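Side-chain contact in DUF5037 domain-containing protein (Ruminococcus gnavus, PDB 4GL6), which is of unknown function but belongs to the DUF5037 family and folds into helices packed with one antiparallel and one mixed beta sheet: residues F216-R221 / D225-N230. Residues are numbered along the deposited sequence; the frame is centred on the assembly and turned at random.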
loop_
_atom_site.group_PDB
_atom_site.type_symbol
_atom_site.label_atom_id
_atom_site.label_comp_id
_atom_site.label_asym_id
_atom_site.label_seq_id
_atom_site.Cartn_x
_atom_site.Cartn_y
_atom_site.Cartn_z
ATOM N N PHE A 216 2.889 6.116 15.291
ATOM C CA PHE A 216 3.925 7.054 14.927
ATOM C C PHE A 216 3.764 7.317 13.437
ATOM O O PHE A 216 3.771 6.369 12.659
ATOM C CB PHE A 216 5.286 6.439 15.236
ATOM C CG PHE A 216 6.457 7.246 14.752
ATOM C CD1 PHE A 216 6.760 8.467 15.335
ATOM C CD2 PHE A 216 7.294 6.754 13.750
ATOM C CE1 PHE A 216 7.867 9.210 14.912
ATOM C CE2 PHE A 216 8.408 7.484 13.325
ATOM C CZ PHE A 216 8.692 8.717 13.905
ATOM N N GLY A 217 3.638 8.602 13.072
ATOM C CA GLY A 217 3.475 9.064 11.696
ATOM C C GLY A 217 4.538 10.090 11.381
ATOM O O GLY A 217 4.656 11.095 12.089
ATOM N N THR A 218 5.334 9.840 10.344
ATOM C CA THR A 218 6.400 10.778 9.975
ATOM C C THR A 218 6.687 10.703 8.492
ATOM O O THR A 218 6.120 9.870 7.781
ATOM C CB THR A 218 7.709 10.530 10.797
ATOM O OG1 THR A 218 8.573 11.676 10.713
ATOM C CG2 THR A 218 8.453 9.275 10.337
ATOM N N ILE A 219 7.587 11.576 8.060
ATOM C CA ILE A 219 8.008 11.691 6.690
ATOM C C ILE A 219 9.510 11.921 6.638
ATOM O O ILE A 219 10.091 12.555 7.543
ATOM C CB ILE A 219 7.281 12.887 6.024
ATOM C CG1 ILE A 219 7.589 12.947 4.515
ATOM C CG2 ILE A 219 7.613 14.217 6.717
ATOM C CD1 ILE A 219 6.856 14.044 3.775
HETATM N N MSE A 220 10.142 11.339 5.624
HETATM C CA MSE A 220 11.554 11.625 5.300
HETATM C C MSE A 220 11.388 12.392 4.008
HETATM O O MSE A 220 10.919 11.831 3.004
HETATM C CB MSE A 220 12.415 10.385 5.103
HETATM C CG MSE A 220 13.849 10.745 4.708
HETATM SE SE MSE A 220 15.110 9.303 4.904
HETATM C CE MSE A 220 15.170 9.114 6.829
ATOM N N ARG A 221 11.725 13.678 4.057
ATOM C CA ARG A 221 11.537 14.569 2.922
ATOM C C ARG A 221 12.603 14.393 1.891
ATOM O O ARG A 221 13.657 13.829 2.159
ATOM C CB ARG A 221 11.491 16.032 3.370
ATOM C CG ARG A 221 10.306 16.283 4.259
ATOM C CD ARG A 221 10.206 17.723 4.696
ATOM N NE ARG A 221 8.999 17.895 5.485
ATOM C CZ ARG A 221 7.759 17.962 4.994
ATOM N NH1 ARG A 221 7.510 17.881 3.674
ATOM N NH2 ARG A 221 6.738 18.097 5.840
ATOM N N ASP A 225 18.220 13.098 4.915
ATOM C CA ASP A 225 18.670 11.776 5.361
ATOM C C ASP A 225 18.030 11.313 6.666
ATOM O O ASP A 225 18.276 10.189 7.093
ATOM C CB ASP A 225 20.210 11.755 5.446
ATOM C CG ASP A 225 20.879 11.877 4.066
ATOM O OD1 ASP A 225 20.238 11.609 3.019
ATOM O OD2 ASP A 225 22.070 12.232 4.022
ATOM N N LYS A 226 17.178 12.154 7.251
ATOM C CA LYS A 226 16.507 11.899 8.532
ATOM C C LYS A 226 15.015 12.140 8.412
ATOM O O LYS A 226 14.577 12.825 7.490
ATOM C CB LYS A 226 17.069 12.837 9.606
ATOM C CG LYS A 226 18.593 12.722 9.761
ATOM C CD LYS A 226 19.043 12.846 11.207
ATOM C CE LYS A 226 20.534 12.587 11.348
ATOM N NZ LYS A 226 20.919 12.528 12.783
ATOM N N PHE A 227 14.249 11.562 9.343
ATOM C CA PHE A 227 12.806 11.777 9.424
ATOM C C PHE A 227 12.564 13.144 10.024
ATOM O O PHE A 227 13.433 13.680 10.723
ATOM C CB PHE A 227 12.117 10.779 10.362
ATOM C CG PHE A 227 12.135 9.362 9.877
ATOM C CD1 PHE A 227 11.481 9.011 8.689
ATOM C CD2 PHE A 227 12.737 8.352 10.632
ATOM C CE1 PHE A 227 11.473 7.699 8.235
ATOM C CE2 PHE A 227 12.727 7.033 10.182
ATOM C CZ PHE A 227 12.093 6.706 8.987
ATOM N N ASP A 228 11.371 13.691 9.806
ATOM C CA ASP A 228 11.016 14.984 10.410
ATOM C C ASP A 228 10.864 14.892 11.933
ATOM O O ASP A 228 11.050 15.890 12.633
ATOM C CB ASP A 228 9.745 15.600 9.781
ATOM C CG ASP A 228 10.015 16.365 8.482
ATOM O OD1 ASP A 228 11.103 16.250 7.863
ATOM O OD2 ASP A 228 9.116 17.118 8.075
ATOM N N ASP A 229 10.552 13.696 12.427
ATOM C CA ASP A 229 10.315 13.450 13.843
ATOM C C ASP A 229 11.452 12.566 14.404
ATOM O O ASP A 229 11.680 11.443 13.940
ATOM C CB ASP A 229 8.913 12.850 13.990
ATOM C CG ASP A 229 7.818 13.795 13.448
ATOM O OD1 ASP A 229 7.646 14.916 13.988
ATOM O OD2 ASP A 229 7.141 13.419 12.467
ATOM N N ASN A 230 12.176 13.119 15.373
ATOM C CA ASN A 230 13.312 12.456 16.005
ATOM C C ASN A 230 12.937 11.272 16.930
ATOM O O ASN A 230 11.759 11.042 17.235
ATOM C CB ASN A 230 14.183 13.489 16.760
ATOM C CG ASN A 230 13.453 14.186 17.914
ATOM O OD1 ASN A 230 12.458 13.701 18.445
ATOM N ND2 ASN A 230 13.952 15.339 18.289
#
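Asp228 N donates to Ile219 O (2.8 Å), joining the end of strand 215-220 to residues 225-230. These double back at 142° to it without forming a strand. Phe227 CA also approaches Ile219 O, at 3.4 Å. One residue back along the strand, Thr218 OG1 donates to Asp229 OD2 (2.9 Å), meeting the carboxylate on its anti side and 28° out of its plane. Thr218 chi1 (-163°) turns the hydroxyl toward Asp229 and sets the methyl CG2 against Phe227 CD1, 3.5 Å away. Replacing Thr218 by an alanine is likely to strip the Asp229 carboxylate of its hydroxyl donor and to open a gap beside the Phe227 ring where CG2 lay. The strand is an edge strand of a mixed four-stranded sheet: its other edge pairs with strand 175-182, while the returning loop covers this one before helix 231-239, N-capped by Asn230. The selenomethionine at Met220, bent at chi3, sets CE over the face of the Phe227 ring in a CH-pi contact, 4.2 Å from the centroid; Tyr167 of helix 156-171 also meets this ring. At the exposed end, Arg221 NE forms a salt bridge to the syn side of Asp228 OD2 (2.7 Å), while Ile219 CG2 lies alongside the same carboxylate, 3.5 Å from OD2.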